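Local coordinates for protein endoglucanase (Ganoderma lucidum, PDB 5D8Z) that probably hydrolyses internal beta-1,4-glucosidic bonds of cellulose and related beta-glucans, as a family 5 endoglucanase with a TIM-barrel fold, at residues A[259-264]-A[301-306]; A[72-77]-A[271-276]. All blocks are in the same frame, centred on the assembly; numbering follows the deposited sequence.

Contact 1 (A[259-264]-A[301-306])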
ATOM      1  N   ALA A 259      -8.289  -8.057 -16.394  1.00 47.23           N
ATOM      2  CA  ALA A 259      -9.418  -7.964 -17.347  1.00 48.30           C
ATOM      3  C   ALA A 259     -10.750  -8.018 -16.618  1.00 48.87           C
ATOM      4  O   ALA A 259     -11.480  -7.014 -16.658  1.00 48.09           O
ATOM      5  CB  ALA A 259      -9.352  -9.043 -18.421  1.00 50.68           C
ATOM      6  N   PRO A 260     -11.062  -9.153 -15.914  1.00 46.87           N
ATOM      7  CA  PRO A 260     -12.351  -9.225 -15.202  1.00 46.66           C
ATOM      8  C   PRO A 260     -12.517  -8.045 -14.279  1.00 44.80           C
ATOM      9  O   PRO A 260     -13.600  -7.443 -14.175  1.00 45.50           O
ATOM     10  CB  PRO A 260     -12.244 -10.516 -14.381  1.00 44.42           C
ATOM     11  CG  PRO A 260     -11.245 -11.334 -15.102  1.00 44.49           C
ATOM     12  CD  PRO A 260     -10.240 -10.332 -15.597  1.00 46.89           C
ATOM     13  N   LEU A 261     -11.433  -7.679 -13.632  1.00 41.34           N
ATOM     14  CA  LEU A 261     -11.560  -6.619 -12.682  1.00 46.07           C
ATOM     15  C   LEU A 261     -12.028  -5.316 -13.335  1.00 45.20           C
ATOM     16  O   LEU A 261     -12.992  -4.708 -12.876  1.00 46.32           O
ATOM     17  CB  LEU A 261     -10.264  -6.430 -11.902  1.00 47.68           C
ATOM     18  CG  LEU A 261     -10.439  -5.337 -10.861  1.00 47.59           C
ATOM     19  CD1 LEU A 261     -11.610  -5.655  -9.939  1.00 49.53           C
ATOM     20  CD2 LEU A 261      -9.152  -5.168 -10.104  1.00 48.01           C
ATOM     21  N   ALA A 262     -11.368  -4.915 -14.413  1.00 45.26           N
ATOM     22  CA  ALA A 262     -11.733  -3.686 -15.137  1.00 49.78           C
ATOM     23  C   ALA A 262     -13.169  -3.689 -15.643  1.00 48.93           C
ATOM     24  O   ALA A 262     -13.858  -2.672 -15.566  1.00 44.13           O
ATOM     25  CB  ALA A 262     -10.791  -3.454 -16.307  1.00 50.51           C
ATOM     26  N   GLU A 263     -13.615  -4.825 -16.173  1.00 52.76           N
ATOM     27  CA  GLU A 263     -14.990  -4.934 -16.641  1.00 53.87           C
ATOM     28  C   GLU A 263     -15.864  -4.549 -15.496  1.00 53.60           C
ATOM     29  O   GLU A 263     -16.657  -3.614 -15.619  1.00 60.62           O
ATOM     30  CB  GLU A 263     -15.338  -6.345 -17.059  1.00 58.48           C
ATOM     31  CG  GLU A 263     -14.779  -6.752 -18.400  1.00 66.91           C
ATOM     32  CD  GLU A 263     -14.886  -8.254 -18.607  1.00 82.50           C
ATOM     33  OE1 GLU A 263     -15.550  -8.917 -17.772  1.00 84.70           O
ATOM     34  OE2 GLU A 263     -14.300  -8.770 -19.591  1.00 94.31           O
ATOM     35  N   TRP A 264     -15.686  -5.239 -14.367  1.00 50.35           N
ATOM     36  CA  TRP A 264     -16.487  -4.952 -13.184  1.00 45.35           C
ATOM     37  C   TRP A 264     -16.351  -3.481 -12.787  1.00 39.91           C
ATOM     38  O   TRP A 264     -17.334  -2.784 -12.596  1.00 38.14           O
ATOM     39  CB  TRP A 264     -16.126  -5.877 -12.001  1.00 45.35           C
ATOM     40  CG  TRP A 264     -17.142  -5.744 -10.919  1.00 43.22           C
ATOM     41  CD1 TRP A 264     -18.275  -6.493 -10.775  1.00 46.09           C
ATOM     42  CD2 TRP A 264     -17.183  -4.751  -9.889  1.00 39.26           C
ATOM     43  NE1 TRP A 264     -19.007  -6.040  -9.703  1.00 44.45           N
ATOM     44  CE2 TRP A 264     -18.366  -4.960  -9.154  1.00 41.17           C
ATOM     45  CE3 TRP A 264     -16.338  -3.710  -9.518  1.00 40.28           C
ATOM     46  CZ2 TRP A 264     -18.719  -4.170  -8.056  1.00 39.98           C
ATOM     47  CZ3 TRP A 264     -16.690  -2.914  -8.423  1.00 40.42           C
ATOM     48  CH2 TRP A 264     -17.868  -3.152  -7.707  1.00 40.00           C
ATOM     49  N   ASP A 301      -8.529   4.535 -17.109  1.00 40.28           N
ATOM     50  CA  ASP A 301      -9.824   5.004 -16.584  1.00 43.68           C
ATOM     51  C   ASP A 301     -10.227   4.285 -15.263  1.00 41.39           C
ATOM     52  O   ASP A 301     -10.677   4.918 -14.328  1.00 37.37           O
ATOM     53  CB  ASP A 301     -10.936   4.939 -17.665  1.00 45.37           C
ATOM     54  CG  ASP A 301     -11.248   3.511 -18.141  1.00 49.98           C
ATOM     55  OD1 ASP A 301     -10.302   2.686 -18.225  1.00 51.17           O
ATOM     56  OD2 ASP A 301     -12.441   3.209 -18.433  1.00 49.69           O
ATOM     57  N   VAL A 302     -10.000   2.980 -15.173  1.00 41.40           N
ATOM     58  CA  VAL A 302     -10.413   2.229 -13.996  1.00 40.77           C
ATOM     59  C   VAL A 302      -9.299   1.981 -12.979  1.00 42.89           C
ATOM     60  O   VAL A 302      -9.598   1.832 -11.772  1.00 41.47           O
ATOM     61  CB  VAL A 302     -11.058   0.888 -14.365  1.00 39.49           C
ATOM     62  CG1 VAL A 302     -12.382   1.132 -15.040  1.00 44.10           C
ATOM     63  CG2 VAL A 302     -10.169   0.067 -15.265  1.00 38.61           C
ATOM     64  N   PHE A 303      -8.042   1.920 -13.447  1.00 41.86           N
ATOM     65  CA  PHE A 303      -6.868   1.744 -12.563  1.00 40.40           C
ATOM     66  C   PHE A 303      -6.136   3.064 -12.367  1.00 39.11           C
ATOM     67  O   PHE A 303      -5.750   3.679 -13.326  1.00 44.21           O
ATOM     68  CB  PHE A 303      -5.906   0.728 -13.153  1.00 40.99           C
ATOM     69  CG  PHE A 303      -6.528  -0.623 -13.421  1.00 43.07           C
ATOM     70  CD1 PHE A 303      -6.417  -1.220 -14.657  1.00 43.11           C
ATOM     71  CD2 PHE A 303      -7.209  -1.301 -12.433  1.00 46.37           C
ATOM     72  CE1 PHE A 303      -6.983  -2.457 -14.908  1.00 44.49           C
ATOM     73  CE2 PHE A 303      -7.770  -2.550 -12.673  1.00 46.60           C
ATOM     74  CZ  PHE A 303      -7.663  -3.132 -13.916  1.00 43.65           C
ATOM     75  N   LEU A 304      -5.981   3.509 -11.129  1.00 39.54           N
ATOM     76  CA  LEU A 304      -5.228   4.722 -10.816  1.00 41.70           C
ATOM     77  C   LEU A 304      -3.683   4.558 -10.869  1.00 43.95           C
ATOM     78  O   LEU A 304      -2.935   5.566 -10.922  1.00 39.64           O
ATOM     79  CB  LEU A 304      -5.577   5.217  -9.415  1.00 43.36           C
ATOM     80  CG  LEU A 304      -6.861   5.984  -9.121  1.00 46.77           C
ATOM     81  CD1 LEU A 304      -6.610   6.921  -7.941  1.00 45.09           C
ATOM     82  CD2 LEU A 304      -7.342   6.775 -10.322  1.00 49.15           C
ATOM     83  N   GLY A 305      -3.198   3.313 -10.831  1.00 43.15           N
ATOM     84  CA  GLY A 305      -1.751   3.082 -10.762  1.00 42.22           C
ATOM     85  C   GLY A 305      -1.265   1.765 -10.190  1.00 39.96           C
ATOM     86  O   GLY A 305      -2.051   0.942  -9.722  1.00 39.47           O
ATOM     87  N   TYR A 306       0.053   1.571 -10.244  1.00 38.40           N
ATOM     88  CA  TYR A 306       0.709   0.430  -9.585  1.00 38.68           C
ATOM     89  C   TYR A 306       1.778   0.974  -8.671  1.00 38.57           C
ATOM     90  O   TYR A 306       2.288   2.073  -8.923  1.00 43.40           O
ATOM     91  CB  TYR A 306       1.313  -0.552 -10.589  1.00 36.79           C
ATOM     92  CG  TYR A 306       2.334   0.085 -11.470  1.00 38.52           C
ATOM     93  CD1 TYR A 306       3.631   0.231 -11.046  1.00 37.53           C
ATOM     94  CD2 TYR A 306       1.985   0.603 -12.724  1.00 38.86           C
ATOM     95  CE1 TYR A 306       4.570   0.850 -11.840  1.00 38.17           C
ATOM     96  CE2 TYR A 306       2.920   1.214 -13.521  1.00 37.17           C
ATOM     97  CZ  TYR A 306       4.218   1.321 -13.073  1.00 37.51           C
ATOM     98  OH  TYR A 306       5.188   1.903 -13.852  1.00 39.00           O
TER

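Contact 2 (A[72-77]-A[271-276])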
ATOM      1  N   PHE A  72       8.637   8.305 -11.066  1.00 44.09           N
ATOM      2  CA  PHE A  72       7.720   7.895 -10.015  1.00 38.68           C
ATOM      3  C   PHE A  72       7.146   9.119  -9.355  1.00 37.49           C
ATOM      4  O   PHE A  72       7.730  10.198  -9.414  1.00 40.86           O
ATOM      5  CB  PHE A  72       8.428   7.006  -8.988  1.00 36.03           C
ATOM      6  CG  PHE A  72       8.763   5.631  -9.512  1.00 35.52           C
ATOM      7  CD1 PHE A  72       7.768   4.751  -9.857  1.00 32.65           C
ATOM      8  CD2 PHE A  72      10.081   5.210  -9.635  1.00 37.02           C
ATOM      9  CE1 PHE A  72       8.065   3.496 -10.332  1.00 33.06           C
ATOM     10  CE2 PHE A  72      10.380   3.931 -10.087  1.00 34.90           C
ATOM     11  CZ  PHE A  72       9.370   3.080 -10.450  1.00 32.48           C
ATOM     12  N   ASN A  73       6.090   8.873  -8.604  1.00 37.33           N
ATOM     13  CA  ASN A  73       4.984   9.778  -8.398  1.00 37.86           C
ATOM     14  C   ASN A  73       4.404   9.753  -7.013  1.00 39.42           C
ATOM     15  O   ASN A  73       3.866  10.737  -6.532  1.00 36.45           O
ATOM     16  CB  ASN A  73       3.886   9.202  -9.250  1.00 42.15           C
ATOM     17  CG  ASN A  73       3.018  10.229  -9.806  1.00 44.39           C
ATOM     18  OD1 ASN A  73       2.986  11.336  -9.302  1.00 50.76           O
ATOM     19  ND2 ASN A  73       2.303   9.889 -10.865  1.00 44.78           N
ATOM     20  N   VAL A  74       4.410   8.546  -6.441  1.00 41.15           N
ATOM     21  CA  VAL A  74       3.864   8.253  -5.129  1.00 37.81           C
ATOM     22  C   VAL A  74       4.767   7.203  -4.450  1.00 35.45           C
ATOM     23  O   VAL A  74       5.419   6.424  -5.121  1.00 33.11           O
ATOM     24  CB  VAL A  74       2.439   7.695  -5.278  1.00 35.32           C
ATOM     25  CG1 VAL A  74       2.459   6.374  -6.017  1.00 35.35           C
ATOM     26  CG2 VAL A  74       1.753   7.498  -3.942  1.00 35.30           C
ATOM     27  N   PHE A  75       4.782   7.181  -3.122  1.00 35.33           N
ATOM     28  CA  PHE A  75       5.463   6.131  -2.374  1.00 35.48           C
ATOM     29  C   PHE A  75       4.570   5.586  -1.315  1.00 34.16           C
ATOM     30  O   PHE A  75       3.726   6.275  -0.777  1.00 33.40           O
ATOM     31  CB  PHE A  75       6.779   6.649  -1.793  1.00 34.95           C
ATOM     32  CG  PHE A  75       7.703   7.108  -2.860  1.00 34.12           C
ATOM     33  CD1 PHE A  75       8.194   6.194  -3.787  1.00 35.97           C
ATOM     34  CD2 PHE A  75       7.972   8.432  -3.032  1.00 34.62           C
ATOM     35  CE1 PHE A  75       8.995   6.599  -4.837  1.00 36.05           C
ATOM     36  CE2 PHE A  75       8.779   8.863  -4.077  1.00 36.71           C
ATOM     37  CZ  PHE A  75       9.291   7.941  -4.984  1.00 37.69           C
ATOM     38  N   ARG A  76       4.750   4.319  -1.036  1.00 33.53           N
ATOM     39  CA  ARG A  76       3.928   3.684  -0.065  1.00 33.87           C
ATOM     40  C   ARG A  76       4.803   3.357   1.109  1.00 35.21           C
ATOM     41  O   ARG A  76       5.843   2.750   0.935  1.00 40.12           O
ATOM     42  CB  ARG A  76       3.330   2.435  -0.652  1.00 32.75           C
ATOM     43  CG  ARG A  76       2.327   1.787   0.263  1.00 32.58           C
ATOM     44  CD  ARG A  76       1.491   0.819  -0.512  1.00 32.74           C
ATOM     45  NE  ARG A  76       0.492   0.159   0.298  1.00 33.90           N
ATOM     46  CZ  ARG A  76       0.613  -1.069   0.777  1.00 37.46           C
ATOM     47  NH1 ARG A  76       1.727  -1.778   0.594  1.00 39.34           N
ATOM     48  NH2 ARG A  76      -0.392  -1.592   1.457  1.00 41.25           N
ATOM     49  N   LEU A  77       4.349   3.734   2.299  1.00 36.91           N
ATOM     50  CA  LEU A  77       5.163   3.755   3.506  1.00 35.73           C
ATOM     51  C   LEU A  77       4.542   2.885   4.573  1.00 35.43           C
ATOM     52  O   LEU A  77       3.778   3.384   5.431  1.00 35.37           O
ATOM     53  CB  LEU A  77       5.244   5.173   4.070  1.00 35.47           C
ATOM     54  CG  LEU A  77       5.648   6.311   3.155  1.00 33.29           C
ATOM     55  CD1 LEU A  77       5.758   7.568   4.001  1.00 31.95           C
ATOM     56  CD2 LEU A  77       6.941   5.989   2.445  1.00 34.11           C
ATOM     57  N   GLN A 271     -13.121   2.938  -9.254  1.00 47.16           N
ATOM     58  CA  GLN A 271     -11.722   2.752  -9.576  1.00 44.62           C
ATOM     59  C   GLN A 271     -11.008   1.901  -8.549  1.00 43.77           C
ATOM     60  O   GLN A 271     -11.436   1.807  -7.394  1.00 41.23           O
ATOM     61  CB  GLN A 271     -11.072   4.117  -9.671  1.00 41.67           C
ATOM     62  CG  GLN A 271     -11.567   4.869 -10.888  1.00 38.02           C
ATOM     63  CD  GLN A 271     -11.172   6.311 -10.865  1.00 37.99           C
ATOM     64  OE1 GLN A 271     -11.402   7.027  -9.893  1.00 40.97           O
ATOM     65  NE2 GLN A 271     -10.578   6.754 -11.933  1.00 39.40           N
ATOM     66  N   ALA A 272      -9.923   1.271  -8.988  1.00 44.78           N
ATOM     67  CA  ALA A 272      -8.978   0.593  -8.073  1.00 42.73           C
ATOM     68  C   ALA A 272      -7.534   1.044  -8.250  1.00 40.78           C
ATOM     69  O   ALA A 272      -7.179   1.678  -9.223  1.00 37.07           O
ATOM     70  CB  ALA A 272      -9.062  -0.901  -8.246  1.00 42.63           C
ATOM     71  N   PHE A 273      -6.712   0.665  -7.285  1.00 46.17           N
ATOM     72  CA  PHE A 273      -5.312   1.101  -7.159  1.00 45.88           C
ATOM     73  C   PHE A 273      -4.486  -0.102  -6.707  1.00 46.00           C
ATOM     74  O   PHE A 273      -4.726  -0.671  -5.646  1.00 49.65           O
ATOM     75  CB  PHE A 273      -5.231   2.197  -6.100  1.00 44.53           C
ATOM     76  CG  PHE A 273      -3.957   3.000  -6.106  1.00 42.49           C
ATOM     77  CD1 PHE A 273      -3.969   4.291  -5.581  1.00 39.59           C
ATOM     78  CD2 PHE A 273      -2.754   2.501  -6.618  1.00 43.16           C
ATOM     79  CE1 PHE A 273      -2.817   5.062  -5.565  1.00 40.01           C
ATOM     80  CE2 PHE A 273      -1.596   3.277  -6.591  1.00 38.86           C
ATOM     81  CZ  PHE A 273      -1.627   4.549  -6.066  1.00 37.92           C
ATOM     82  N   ASN A 274      -3.511  -0.477  -7.512  1.00 46.81           N
ATOM     83  CA  ASN A 274      -2.687  -1.619  -7.218  1.00 44.67           C
ATOM     84  C   ASN A 274      -1.489  -1.251  -6.367  1.00 43.93           C
ATOM     85  O   ASN A 274      -0.443  -0.878  -6.896  1.00 44.73           O
ATOM     86  CB  ASN A 274      -2.201  -2.257  -8.504  1.00 42.95           C
ATOM     87  CG  ASN A 274      -1.415  -3.483  -8.229  1.00 42.12           C
ATOM     88  OD1 ASN A 274      -1.518  -4.054  -7.135  1.00 41.23           O
ATOM     89  ND2 ASN A 274      -0.613  -3.900  -9.189  1.00 41.31           N
ATOM     90  N   THR A 275      -1.623  -1.384  -5.052  1.00 40.29           N
ATOM     91  CA  THR A 275      -0.618  -0.859  -4.137  1.00 39.24           C
ATOM     92  C   THR A 275       0.526  -1.824  -3.816  1.00 39.01           C
ATOM     93  O   THR A 275       1.448  -1.477  -3.106  1.00 39.95           O
ATOM     94  CB  THR A 275      -1.290  -0.422  -2.835  1.00 38.75           C
ATOM     95  OG1 THR A 275      -2.258  -1.411  -2.457  1.00 37.51           O
ATOM     96  CG2 THR A 275      -1.969   0.903  -3.025  1.00 36.86           C
ATOM     97  N   GLU A 276       0.465  -3.036  -4.323  1.00 40.42           N
ATOM     98  CA  GLU A 276       1.558  -3.972  -4.153  1.00 42.93           C
ATOM     99  C   GLU A 276       1.647  -4.890  -5.376  1.00 41.95           C
ATOM    100  O   GLU A 276       0.670  -5.540  -5.756  1.00 38.17           O
ATOM    101  CB  GLU A 276       1.366  -4.804  -2.880  1.00 44.22           C
ATOM    102  CG  GLU A 276       2.288  -4.440  -1.727  1.00 47.76           C
ATOM    103  CD  GLU A 276       2.130  -5.354  -0.508  1.00 53.05           C
ATOM    104  OE1 GLU A 276       2.252  -6.598  -0.643  1.00 58.10           O
ATOM    105  OE2 GLU A 276       1.885  -4.829   0.609  1.00 58.59           O
TER

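Contact 1 (A[259-264]-A[301-306])
In the outer layer of the TIM barrel, Leu261 and Ala262 of helix 254-267 meet Val302, just before strand 303-312, and Phe303, the first residue of that strand, which is the eighth of the barrel. The contact is wholly apolar and buried, and no hydrogen bond crosses it. The backbones come nearest at Ala262 and Val302, whose CA atoms are 6.2 Å apart. The helix is kinked at Pro260, whose N makes no bond to the preceding turn. Past this point the helical bonds run on, as from Glu263 N to Ala259 O.

Ala262 sits between two partners. Its CB lies 3.7 Å from Val302 CG2 and 4.0 Å from Phe303 CZ. It reaches the Phe303 ring obliquely. Val302 CG2 covers one face of that ring, over its centre. The alanine methyl and Val302 CG2 thus sit side by side on one side of the ring and touch each other. Phe303 turns CG anti to its own carbonyl carbon (chi1 -57°), which lets the far end of the ring extend to the helix. There Leu261 CD2 touches the ring edge, near its plane, 3.9 Å from Phe303 CE2. Leu261 gets there with CG anti to the backbone N (chi1 -178°).

Neighbouring elements also pack here. Trp258 meets the Phe303 ring edge-to-face, and Tyr295 of helix 283-298 packs against the same side chain. Leu265, farther along helix 254-267, touches both Val302 and Phe303. On the sheet side, strand 303-312 lies beside strand 272-277 in the barrel.

Contact 2 (A[72-77]-A[271-276])
Arg76 and Thr275 face each other in the barrel interior, on strand segments 74-77 and 272-276, whose axes come within 8.9 Å and run 51° apart in direction. They belong to strands 74-79 and 272-277, the second and seventh of the TIM barrel. These strands are not paired in the sheet, and the contact is made mainly by side chains pointing inward.

Arg76 is the main bridge. Its CG is anti to the backbone N (chi1 -174°) and the chain is extended as far as NE, which carries the guanidinium into the barrel interior. On the way Arg76 CD passes 3.5 Å from Thr275 O. Thr275 CB then lies over one face of the guanidinium, 3.7 Å from Arg76 NE, and the two side chains cross at about a right angle.

At the end of the chain, Arg76 NH1 forms a salt bridge with Glu276 OE2 at 3.1 Å. The bond is moderately bent, with an N-H...O angle of 149°. It uses the anti lone pair of OE2, and the oxygen is tilted somewhat from the guanidinium plane. Arg76 NH1 also bonds to Asn28 OD1, while NH2 is held by Asp118 and Asn163. Several bonds thus fix the rotation of this buried group.

Glu276 lines the glycan pocket and touches a bound glucose unit. Its other oxygen, OE1, bonds to Tyr237 OH and lies close to Glu164 OE2. Both glutamates belong to the pocket, and their placing is consistent with the glutamate pair of family 5 enzymes.

Deeper in the barrel, Thr275 CG2 lies over one face of the Phe273 ring. The edge of that ring meets strand 74-79, with Val74 CG1 4.5 Å from Phe273 CZ.

Contact 1 lies outside the barrel wall and contact 2 inside it, with centres 14 Å apart. Segments 301-306 and 271-276 join them, because they belong to neighbouring strands. Val302 O and Ala272 N are 2.9 Å apart, as are Leu304 N and Ala272 O, and both pairs are probable hydrogen bonds. Farther along, Gly305 O packs 3.5 Å from Phe273 CD2. Helix 254-267 of contact 1 is followed in the chain by strand 272-277 of contact 2. The ligand site is at contact 2, where the side chain of Glu276 is about 4 Å from a bound beta-D-glucopyranose. Contact 1 packs an outer helix against the wall strand beside the one that carries Glu276.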